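Local coordinates for lysine-specific demethylase REF6 (PDB 6A58), which removes methyl groups from di- and trimethylated lysine of histone H3 to activate genes, and binds DNA through the four C-terminal zinc fingers held in this chain, at residues F123-H126 / K127-T130; W91-T94 / E95-V99; L40-H43 / K44-I47; F58-K61 / Y62-Q65. All coordinates share one frame; numbering follows the deposited sequence. Where two conformers were deposited one is given.

Interaction 1: residues F123-H126 / K127-T130; sequences FSRH and KRKT. With ZN (zinc ion), chain E.
H126 O is gripped twice by T130, through T130 OG1 at 2.7 Å and through T130 N at 2.9 Å. The two donors come from opposite faces of the carbonyl plane, the hydroxyl tilted 35° out of it. A chi1 of 68° sets OG1 between the backbone N and the carbonyl carbon, folded back toward the preceding turn, where a small residue with both a hydroxyl and a methyl suits the helix end. The same OG1 lies over one face of the H126 imidazole, while T130 CG2 is 3.8 Å from H126 CE1. This is the last part of the helix in the fourth C2H2 zinc finger, and H126 NE2 binds the zinc at 2.1 Å together with C108, C113 and H132. F117, from the strand 116-117, also meets the H126 ring. One turn earlier, K127 N bonds to F123 O, and the K127 side chain bends at chi3 (-75°) to lay its aliphatic end across the F123 ring. K127 CE sits over the ring centre, 3.5 Å from the F123 centroid, in a CH-pi contact, and K127 NZ passes on to F123 CE2 at 3.3 Å; lysine brings both a greasy shaft and a charge. R128 turns one guanidinium face to S124 O and R125 CA, its NH1 lying 3.7 Å from S124 CB, whereas S124 OG bonds to V120 O.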
loop_
_atom_site.group_PDB
_atom_site.type_symbol
_atom_site.label_atom_id
_atom_site.label_comp_id
_atom_site.label_asym_id
_atom_site.label_seq_id
_atom_site.Cartn_x
_atom_site.Cartn_y
_atom_site.Cartn_z
ATOM N N PHE A 123 -0.776 13.243 14.533
ATOM C CA PHE A 123 0.159 13.954 15.413
ATOM C C PHE A 123 1.013 14.957 14.630
ATOM O O PHE A 123 1.219 16.082 15.088
ATOM C CB PHE A 123 1.039 12.950 16.179
ATOM C CG PHE A 123 2.006 13.576 17.161
ATOM C CD1 PHE A 123 1.621 14.627 17.996
ATOM C CD2 PHE A 123 3.306 13.081 17.276
ATOM C CE1 PHE A 123 2.516 15.181 18.899
ATOM C CE2 PHE A 123 4.202 13.630 18.182
ATOM C CZ PHE A 123 3.807 14.682 18.995
ATOM N N SER A 124 1.492 14.549 13.455
ATOM C CA SER A 124 2.255 15.439 12.564
ATOM C C SER A 124 1.410 16.608 12.053
ATOM O O SER A 124 1.889 17.741 11.993
ATOM C CB SER A 124 2.823 14.657 11.376
ATOM O OG SER A 124 3.734 13.664 11.810
ATOM N N ARG A 125 0.161 16.323 11.687
ATOM C CA ARG A 125 -0.792 17.354 11.262
ATOM C C ARG A 125 -1.073 18.369 12.374
ATOM O O ARG A 125 -1.153 19.571 12.111
ATOM C CB ARG A 125 -2.102 16.707 10.796
ATOM C CG ARG A 125 -3.133 17.682 10.242
ATOM C CD ARG A 125 -4.261 16.955 9.527
ATOM N NE ARG A 125 -4.977 16.030 10.408
ATOM C CZ ARG A 125 -5.987 15.242 10.032
ATOM N NH1 ARG A 125 -6.437 15.251 8.775
ATOM N NH2 ARG A 125 -6.560 14.437 10.925
ATOM N N HIS A 126 -1.226 17.879 13.606
ATOM C CA HIS A 126 -1.427 18.739 14.779
ATOM C C HIS A 126 -0.233 19.667 15.026
ATOM O O HIS A 126 -0.419 20.859 15.283
ATOM C CB HIS A 126 -1.701 17.887 16.028
ATOM C CG HIS A 126 -1.789 18.675 17.299
ATOM N ND1 HIS A 126 -2.884 19.444 17.627
ATOM C CD2 HIS A 126 -0.925 18.792 18.335
ATOM C CE1 HIS A 126 -2.686 20.010 18.804
ATOM N NE2 HIS A 126 -1.504 19.629 19.255
ATOM N N LYS A 127 0.978 19.115 14.950
ATOM C CA LYS A 127 2.211 19.898 15.128
ATOM C C LYS A 127 2.439 20.935 14.020
ATOM O O LYS A 127 3.044 21.976 14.272
ATOM C CB LYS A 127 3.434 18.979 15.255
ATOM C CG LYS A 127 3.501 18.236 16.581
ATOM C CD LYS A 127 4.790 17.442 16.732
ATOM C CE LYS A 127 4.786 16.181 15.883
ATOM N NZ LYS A 127 6.008 15.355 16.093
ATOM N N ARG A 128 1.971 20.644 12.804
ATOM C CA ARG A 128 2.016 21.612 11.696
ATOM C C ARG A 128 0.958 22.706 11.849
ATOM O O ARG A 128 1.264 23.890 11.694
ATOM C CB ARG A 128 1.834 20.921 10.338
ATOM C CG ARG A 128 3.058 20.169 9.837
ATOM C CD ARG A 128 2.935 19.845 8.355
ATOM N NE ARG A 128 1.723 19.077 8.051
ATOM C CZ ARG A 128 1.593 17.749 8.140
ATOM N NH1 ARG A 128 2.600 16.969 8.534
ATOM N NH2 ARG A 128 0.425 17.187 7.829
ATOM N N LYS A 129 -0.280 22.301 12.137
ATOM C CA LYS A 129 -1.416 23.230 12.242
ATOM C C LYS A 129 -1.241 24.211 13.401
ATOM O O LYS A 129 -1.433 25.417 13.231
ATOM C CB LYS A 129 -2.733 22.458 12.394
ATOM C CG LYS A 129 -3.987 23.319 12.278
ATOM C CD LYS A 129 -5.265 22.487 12.234
ATOM C CE LYS A 129 -5.733 22.187 10.814
ATOM N NZ LYS A 129 -4.821 21.283 10.058
ATOM N N THR A 130 -0.879 23.683 14.569
ATOM C CA THR A 130 -0.511 24.498 15.731
ATOM C C THR A 130 0.999 24.768 15.689
ATOM O O THR A 130 1.661 24.425 14.707
ATOM C CB THR A 130 -0.908 23.800 17.052
ATOM O OG1 THR A 130 -0.107 22.629 17.251
ATOM C CG2 THR A 130 -2.383 23.410 17.038
HETATM ZN ZN ZN E . -0.456 19.992 21.098
#

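Interaction 2: residues W91-T94 / E95-V99; sequences WSRT and EHIRV. With ZN (zinc ion), chain D.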
loop_
_atom_site.group_PDB
_atom_site.type_symbol
_atom_site.label_atom_id
_atom_site.label_comp_id
_atom_site.label_asym_id
_atom_site.label_seq_id
_atom_site.Cartn_x
_atom_site.Cartn_y
_atom_site.Cartn_z
ATOM N N TRP A 91 1.426 -1.704 8.157
ATOM C CA TRP A 91 1.305 -0.463 8.940
ATOM C C TRP A 91 -0.155 -0.008 9.086
ATOM O O TRP A 91 -0.554 0.446 10.160
ATOM C CB TRP A 91 2.191 0.667 8.375
ATOM C CG TRP A 91 1.779 1.217 7.037
ATOM C CD1 TRP A 91 2.277 0.861 5.814
ATOM C CD2 TRP A 91 0.803 2.240 6.790
ATOM N NE1 TRP A 91 1.661 1.585 4.823
ATOM C CE2 TRP A 91 0.754 2.440 5.392
ATOM C CE3 TRP A 91 -0.042 2.997 7.614
ATOM C CZ2 TRP A 91 -0.110 3.370 4.797
ATOM C CZ3 TRP A 91 -0.904 3.923 7.023
ATOM C CH2 TRP A 91 -0.927 4.101 5.624
ATOM N N SER A 92 -0.937 -0.140 8.013
ATOM C CA SER A 92 -2.364 0.195 8.029
ATOM C C SER A 92 -3.138 -0.707 8.989
ATOM O O SER A 92 -4.011 -0.232 9.725
ATOM C CB SER A 92 -2.966 0.081 6.626
ATOM O OG SER A 92 -2.312 0.947 5.716
ATOM N N ARG A 93 -2.822 -2.001 8.975
ATOM C CA ARG A 93 -3.453 -2.947 9.903
ATOM C C ARG A 93 -3.072 -2.618 11.344
ATOM O O ARG A 93 -3.935 -2.595 12.218
ATOM C CB ARG A 93 -3.075 -4.398 9.583
ATOM C CG ARG A 93 -3.608 -5.399 10.603
ATOM C CD ARG A 93 -3.510 -6.836 10.136
ATOM N NE ARG A 93 -2.128 -7.297 10.014
ATOM C CZ ARG A 93 -1.764 -8.545 9.713
ATOM N NH1 ARG A 93 -2.673 -9.492 9.491
ATOM N NH2 ARG A 93 -0.470 -8.852 9.621
ATOM N N THR A 94 -1.784 -2.381 11.588
ATOM C CA THR A 94 -1.301 -2.040 12.933
ATOM C C THR A 94 -1.979 -0.778 13.484
ATOM O O THR A 94 -2.410 -0.758 14.640
ATOM C CB THR A 94 0.234 -1.888 12.953
ATOM O OG1 THR A 94 0.831 -3.142 12.608
ATOM C CG2 THR A 94 0.735 -1.458 14.329
ATOM N N GLU A 95 -2.070 0.262 12.658
ATOM C CA GLU A 95 -2.795 1.482 13.036
ATOM C C GLU A 95 -4.258 1.180 13.367
ATOM O O GLU A 95 -4.775 1.650 14.382
ATOM C CB GLU A 95 -2.695 2.551 11.941
ATOM C CG GLU A 95 -1.348 3.262 11.920
ATOM C CD GLU A 95 -1.290 4.442 10.962
ATOM O OE1 GLU A 95 -2.254 4.674 10.199
ATOM O OE2 GLU A 95 -0.261 5.146 10.975
ATOM N N HIS A 96 -4.909 0.382 12.523
ATOM C CA HIS A 96 -6.302 -0.016 12.752
ATOM C C HIS A 96 -6.535 -0.743 14.077
ATOM O O HIS A 96 -7.527 -0.473 14.761
ATOM C CB HIS A 96 -6.827 -0.888 11.613
ATOM C CG HIS A 96 -8.105 -1.590 11.946
ATOM N ND1 HIS A 96 -9.326 -0.952 11.937
ATOM C CD2 HIS A 96 -8.349 -2.868 12.321
ATOM C CE1 HIS A 96 -10.268 -1.810 12.283
ATOM N NE2 HIS A 96 -9.702 -2.979 12.521
ATOM N N ILE A 97 -5.635 -1.657 14.437
ATOM C CA ILE A 97 -5.777 -2.439 15.678
ATOM C C ILE A 97 -5.851 -1.523 16.912
ATOM O O ILE A 97 -6.527 -1.851 17.892
ATOM C CB ILE A 97 -4.655 -3.499 15.822
ATOM C CG1 ILE A 97 -4.803 -4.578 14.742
ATOM C CG2 ILE A 97 -4.689 -4.170 17.192
ATOM C CD1 ILE A 97 -3.539 -5.366 14.475
ATOM N N ARG A 98 -5.196 -0.363 16.851
ATOM C CA ARG A 98 -5.274 0.619 17.937
ATOM C C ARG A 98 -6.700 1.115 18.206
ATOM O O ARG A 98 -7.001 1.524 19.328
ATOM C CB ARG A 98 -4.353 1.815 17.676
ATOM C CG ARG A 98 -2.872 1.464 17.622
ATOM C CD ARG A 98 -2.054 2.644 17.140
ATOM N NE ARG A 98 -0.705 2.230 16.767
ATOM C CZ ARG A 98 0.112 2.916 15.961
ATOM N NH1 ARG A 98 -0.252 4.081 15.431
ATOM N NH2 ARG A 98 1.317 2.422 15.684
ATOM N N VAL A 99 -7.569 1.079 17.193
ATOM C CA VAL A 99 -8.988 1.430 17.374
ATOM C C VAL A 99 -9.631 0.469 18.376
ATOM O O VAL A 99 -10.406 0.895 19.231
ATOM C CB VAL A 99 -9.777 1.422 16.038
ATOM C CG1 VAL A 99 -11.256 1.719 16.263
ATOM C CG2 VAL A 99 -9.182 2.428 15.058
HETATM ZN ZN ZN D . -10.296 -4.807 13.373
#
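W91 and E95, one turn apart on the helix, meet edge-on: E95 OE1 lies near the indole plane, 3.5 Å from W91 CZ3, and the carboxylate stands 80° to the ring. The indole edge carries C-H groups of slight positive character, a reasonable neighbour for an electron-rich carboxylate oxygen. W91 takes the uncommon chi1 of 68°, its CG between N and the carbonyl carbon, which swings the six-membered ring toward E95, while S92 OG lies over one indole face and the W89 ring meets the indole, planes nearly parallel. With an alanine at E95, the C-H edge of W91 would probably be left without its carboxylate partner, and F119 would lose a side-chain contact. Further along, I97 CD1 rests 3.9 Å from R93 CG, the two side chains running side by side; the arginine's shaft gives the apolar surface and its NH1 bonds to K77 O. Beneath them runs the backbone ladder, with E95 N to W91 O at 2.9 Å and I97 N to R93 O at 2.9 Å. The helix so held presents H96, whose NE2 binds zinc at 2.1 Å with H100, C78 and C83, the histidine-bearing helix of a classical C2H2 zinc finger.

Interaction 3: residues L40-H43 / K44-I47; sequences LMLH and KRNI. With ZN (zinc ion), chain B.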
loop_
_atom_site.group_PDB
_atom_site.type_symbol
_atom_site.label_atom_id
_atom_site.label_comp_id
_atom_site.label_asym_id
_atom_site.label_seq_id
_atom_site.Cartn_x
_atom_site.Cartn_y
_atom_site.Cartn_z
ATOM N N LEU A 40 4.915 -11.008 -21.899
ATOM C CA LEU A 40 6.154 -10.441 -21.366
ATOM C C LEU A 40 6.674 -9.309 -22.265
ATOM O O LEU A 40 7.119 -8.281 -21.766
ATOM C CB LEU A 40 7.230 -11.515 -21.195
ATOM C CG LEU A 40 8.604 -11.009 -20.738
ATOM C CD1 LEU A 40 8.503 -10.350 -19.371
ATOM C CD2 LEU A 40 9.638 -12.122 -20.736
ATOM N N MET A 41 6.636 -9.511 -23.581
ATOM C CA MET A 41 7.063 -8.469 -24.525
ATOM C C MET A 41 6.197 -7.212 -24.424
ATOM O O MET A 41 6.716 -6.089 -24.429
ATOM C CB MET A 41 7.060 -9.002 -25.960
ATOM C CG MET A 41 8.158 -10.015 -26.237
ATOM S SD MET A 41 8.191 -10.569 -27.953
ATOM C CE MET A 41 6.920 -11.818 -28.008
ATOM N N LEU A 42 4.885 -7.405 -24.304
ATOM C CA LEU A 42 3.959 -6.287 -24.116
ATOM C C LEU A 42 4.214 -5.580 -22.782
ATOM O O LEU A 42 4.157 -4.351 -22.700
ATOM C CB LEU A 42 2.502 -6.754 -24.218
ATOM C CG LEU A 42 2.081 -7.304 -25.591
ATOM C CD1 LEU A 42 0.702 -7.938 -25.519
ATOM C CD2 LEU A 42 2.127 -6.225 -26.663
ATOM N N HIS A 43 4.523 -6.361 -21.747
ATOM C CA HIS A 43 4.910 -5.819 -20.450
ATOM C C HIS A 43 6.172 -4.947 -20.523
ATOM O O HIS A 43 6.224 -3.889 -19.899
ATOM C CB HIS A 43 5.115 -6.961 -19.451
ATOM C CG HIS A 43 5.609 -6.513 -18.114
ATOM N ND1 HIS A 43 4.820 -5.808 -17.232
ATOM C CD2 HIS A 43 6.804 -6.685 -17.500
ATOM C CE1 HIS A 43 5.510 -5.558 -16.135
ATOM N NE2 HIS A 43 6.719 -6.071 -16.274
ATOM N N LYS A 44 7.169 -5.379 -21.293
ATOM C CA LYS A 44 8.402 -4.594 -21.476
ATOM C C LYS A 44 8.195 -3.291 -22.269
ATOM O O LYS A 44 9.040 -2.393 -22.204
ATOM C CB LYS A 44 9.507 -5.451 -22.094
ATOM C CG LYS A 44 10.038 -6.486 -21.122
ATOM C CD LYS A 44 11.036 -7.418 -21.774
ATOM C CE LYS A 44 11.515 -8.457 -20.778
ATOM N NZ LYS A 44 12.539 -9.366 -21.356
ATOM N N ARG A 45 7.079 -3.204 -23.002
ATOM C CA ARG A 45 6.636 -1.961 -23.651
ATOM C C ARG A 45 5.731 -1.121 -22.738
ATOM O O ARG A 45 5.074 -0.174 -23.188
ATOM C CB ARG A 45 5.914 -2.284 -24.960
ATOM C CG ARG A 45 6.847 -2.784 -26.052
ATOM C CD ARG A 45 6.078 -3.331 -27.232
ATOM N NE ARG A 45 5.113 -2.372 -27.770
ATOM C CZ ARG A 45 4.209 -2.649 -28.708
ATOM N NH1 ARG A 45 4.128 -3.867 -29.251
ATOM N NH2 ARG A 45 3.369 -1.695 -29.107
ATOM N N ASN A 46 5.703 -1.461 -21.445
ATOM C CA ASN A 46 4.959 -0.729 -20.421
ATOM C C ASN A 46 3.459 -0.621 -20.685
ATOM O O ASN A 46 2.833 0.400 -20.386
ATOM C CB ASN A 46 5.605 0.646 -20.181
ATOM C CG ASN A 46 7.059 0.534 -19.763
ATOM O OD1 ASN A 46 7.928 1.209 -20.310
ATOM N ND2 ASN A 46 7.331 -0.340 -18.806
ATOM N N ILE A 47 2.890 -1.699 -21.223
ATOM C CA ILE A 47 1.453 -1.821 -21.432
ATOM C C ILE A 47 0.879 -2.519 -20.203
ATOM O O ILE A 47 1.409 -3.543 -19.768
ATOM C CB ILE A 47 1.122 -2.641 -22.697
ATOM C CG1 ILE A 47 1.710 -1.968 -23.944
ATOM C CG2 ILE A 47 -0.389 -2.808 -22.850
ATOM C CD1 ILE A 47 1.863 -2.888 -25.134
HETATM ZN ZN ZN B . 8.440 -5.874 -15.124
HETATM O O HOH W 1 2.261 -5.801 -18.350
#
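The H43 ring is fixed at both nitrogens: its NE2 binds zinc at 2.1 Å, and its ND1 donates in the ring plane to a water at 2.8 Å, which in turn donates to I47 O, so the chain just past the helix helps to set the rotation of the imidazole. K44 N to L40 O, at 2.9 Å, is the last well-formed bond of the regular ladder. Beyond it a Schellman motif ends the helix: H43 O receives N46 N at 2.9 Å, the donor coming from above the carbonyl plane, and L42 O receives I47 N over a longer 3.3 Å. N46, with a phi of 58°, is the C-prime residue; asparagine tolerates that left-handed backbone better than most residues that carry a side chain. Outside the ladder, the extended K44 chain runs over L40, with K44 CE 3.8 Å from L40 CD1; a branched apolar residue suits a lysine shaft. Replacing L40 by an alanine would probably open a gap beside these methylenes and free the lysine to swing. Across the turn, L42 CD2 touches I47 CD1 at 3.7 Å, an apolar contact that spans the Schellman motif. C25, C30 and H60 complete the zinc site, the last from helix 60-70, whose L63 also touches H43, while F34 of the strand 33-34 meets its ring from the finger's own hairpin.

Interaction 4: residues F58-K61 / Y62-Q65; sequences FSHK and YLVQ. With ZN (zinc ion), chain B.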
loop_
_atom_site.group_PDB
_atom_site.type_symbol
_atom_site.label_atom_id
_atom_site.label_comp_id
_atom_site.label_asym_id
_atom_site.label_seq_id
_atom_site.Cartn_x
_atom_site.Cartn_y
_atom_site.Cartn_z
ATOM N N PHE A 58 5.228 5.627 -19.735
ATOM C CA PHE A 58 6.528 6.112 -20.207
ATOM C C PHE A 58 7.701 5.340 -19.603
ATOM O O PHE A 58 8.764 5.241 -20.218
ATOM C CB PHE A 58 6.673 7.612 -19.909
ATOM C CG PHE A 58 7.925 8.227 -20.475
ATOM C CD1 PHE A 58 8.041 8.463 -21.841
ATOM C CD2 PHE A 58 8.992 8.563 -19.645
ATOM C CE1 PHE A 58 9.197 9.024 -22.369
ATOM C CE2 PHE A 58 10.148 9.126 -20.166
ATOM C CZ PHE A 58 10.252 9.356 -21.529
ATOM N N SER A 59 7.507 4.810 -18.398
ATOM C CA SER A 59 8.530 4.020 -17.731
ATOM C C SER A 59 7.915 2.826 -17.026
ATOM O O SER A 59 6.702 2.739 -16.833
ATOM C CB SER A 59 9.295 4.876 -16.715
ATOM O OG SER A 59 8.572 5.005 -15.502
ATOM N N HIS A 60 8.795 1.927 -16.617
ATOM C CA HIS A 60 8.405 0.728 -15.906
ATOM C C HIS A 60 7.887 1.024 -14.490
ATOM O O HIS A 60 7.008 0.320 -13.998
ATOM C CB HIS A 60 9.581 -0.239 -15.873
ATOM C CG HIS A 60 9.183 -1.639 -15.569
ATOM N ND1 HIS A 60 9.062 -2.099 -14.279
ATOM C CD2 HIS A 60 8.852 -2.674 -16.376
ATOM C CE1 HIS A 60 8.687 -3.361 -14.302
ATOM N NE2 HIS A 60 8.559 -3.740 -15.562
ATOM N N LYS A 61 8.413 2.070 -13.850
ATOM C CA LYS A 61 7.927 2.498 -12.532
ATOM C C LYS A 61 6.466 2.965 -12.579
ATOM O O LYS A 61 5.673 2.604 -11.706
ATOM C CB LYS A 61 8.815 3.608 -11.953
ATOM C CG LYS A 61 8.616 3.833 -10.462
ATOM C CD LYS A 61 9.543 4.910 -9.916
ATOM C CE LYS A 61 9.076 6.307 -10.294
ATOM N NZ LYS A 61 9.833 7.362 -9.563
ATOM N N TYR A 62 6.121 3.761 -13.594
ATOM C CA TYR A 62 4.732 4.203 -13.812
ATOM C C TYR A 62 3.769 3.033 -14.036
ATOM O O TYR A 62 2.642 3.046 -13.533
ATOM C CB TYR A 62 4.636 5.162 -15.008
ATOM C CG TYR A 62 5.143 6.569 -14.746
ATOM C CD1 TYR A 62 4.557 7.371 -13.769
ATOM C CD2 TYR A 62 6.182 7.113 -15.506
ATOM C CE1 TYR A 62 5.006 8.665 -13.536
ATOM C CE2 TYR A 62 6.638 8.406 -15.282
ATOM C CZ TYR A 62 6.047 9.177 -14.296
ATOM O OH TYR A 62 6.495 10.457 -14.072
ATOM N N LEU A 63 4.216 2.038 -14.802
ATOM C CA LEU A 63 3.426 0.833 -15.079
ATOM C C LEU A 63 3.079 0.060 -13.803
ATOM O O LEU A 63 1.920 -0.294 -13.583
ATOM C CB LEU A 63 4.192 -0.085 -16.036
ATOM C CG LEU A 63 3.574 -1.449 -16.364
ATOM C CD1 LEU A 63 2.348 -1.277 -17.244
ATOM C CD2 LEU A 63 4.613 -2.362 -17.000
ATOM N N VAL A 64 4.096 -0.206 -12.985
ATOM C CA VAL A 64 3.942 -1.013 -11.764
ATOM C C VAL A 64 3.014 -0.325 -10.754
ATOM O O VAL A 64 2.158 -0.978 -10.149
ATOM C CB VAL A 64 5.318 -1.342 -11.123
ATOM C CG1 VAL A 64 5.168 -1.975 -9.739
ATOM C CG2 VAL A 64 6.116 -2.271 -12.030
ATOM N N GLN A 65 3.184 0.983 -10.585
ATOM C CA GLN A 65 2.304 1.777 -9.718
ATOM C C GLN A 65 0.847 1.740 -10.183
ATOM O O GLN A 65 -0.063 1.593 -9.363
ATOM C CB GLN A 65 2.790 3.227 -9.637
ATOM C CG GLN A 65 4.087 3.395 -8.859
ATOM C CD GLN A 65 4.667 4.797 -8.954
ATOM O OE1 GLN A 65 4.026 5.723 -9.457
ATOM N NE2 GLN A 65 5.893 4.958 -8.465
HETATM ZN ZN ZN B . 8.440 -5.874 -15.124
#
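Q65 reaches back one turn to K61 near the start of the helix of the second C2H2 zinc finger, within the DNA-binding region. From Q65 CB, 3.6 Å from K61 O, the chain keeps beside the preceding turn: CG is held next to the backbone N by a chi1 of -70°, and Q65 CG sits 3.4 Å from the same K61 O. Beyond CG the chain is extended; CD still lies near that carbonyl, and the tip puts Q65 NE2 3.6 Å from K61 CG, with the lysine's CD and CE a little farther off. The two side chains lie side by side and point the same way, long flexible chains suited to an exposed flank. K61 O itself accepts Q65 N in the regular helical ladder. The first turn is closed by S59 at the N-cap, a common place for serine because a short hydroxyl can turn onto an amide that has no helical carbonyl. S59 OG accepts from Y62 N at 3.3 Å, a weak bond but a straight one (172°), and lies 3.2 Å from Y62 CD2, while Y62 also touches F57. On the zinc-facing side, V64 CG2 packs 3.6 Å from H60 CE1, a methyl of this beta-branched residue set obliquely against the imidazole. H60 belongs to the site of the first finger, which it completes with C25, C30 and H43. Its metal lies off the ring's symmetry line, 2.2 Å from H60 NE2 and nearer to CE1 than to CD2.

Overall arrangement
From the N terminus the contacts come in series, none nesting in or crossing another, and each joins consecutive residues of one helix or its end. Interaction 3 closes the helix 37-44 of the degenerate first finger, and interaction 4 opens helix 60-70 of the second. Their centres lie about 11 Å apart and they touch, since H43 and H60 bind one zinc ion and L63 packs against H43 and I47; the first two fingers are thus tied into one unit. Interaction 2, in the third finger's helix 90-101, and interaction 1, ending helix 120-129 of the fourth, have centres about 20 Å apart and do not touch; each carries a histidine of its own finger's zinc site.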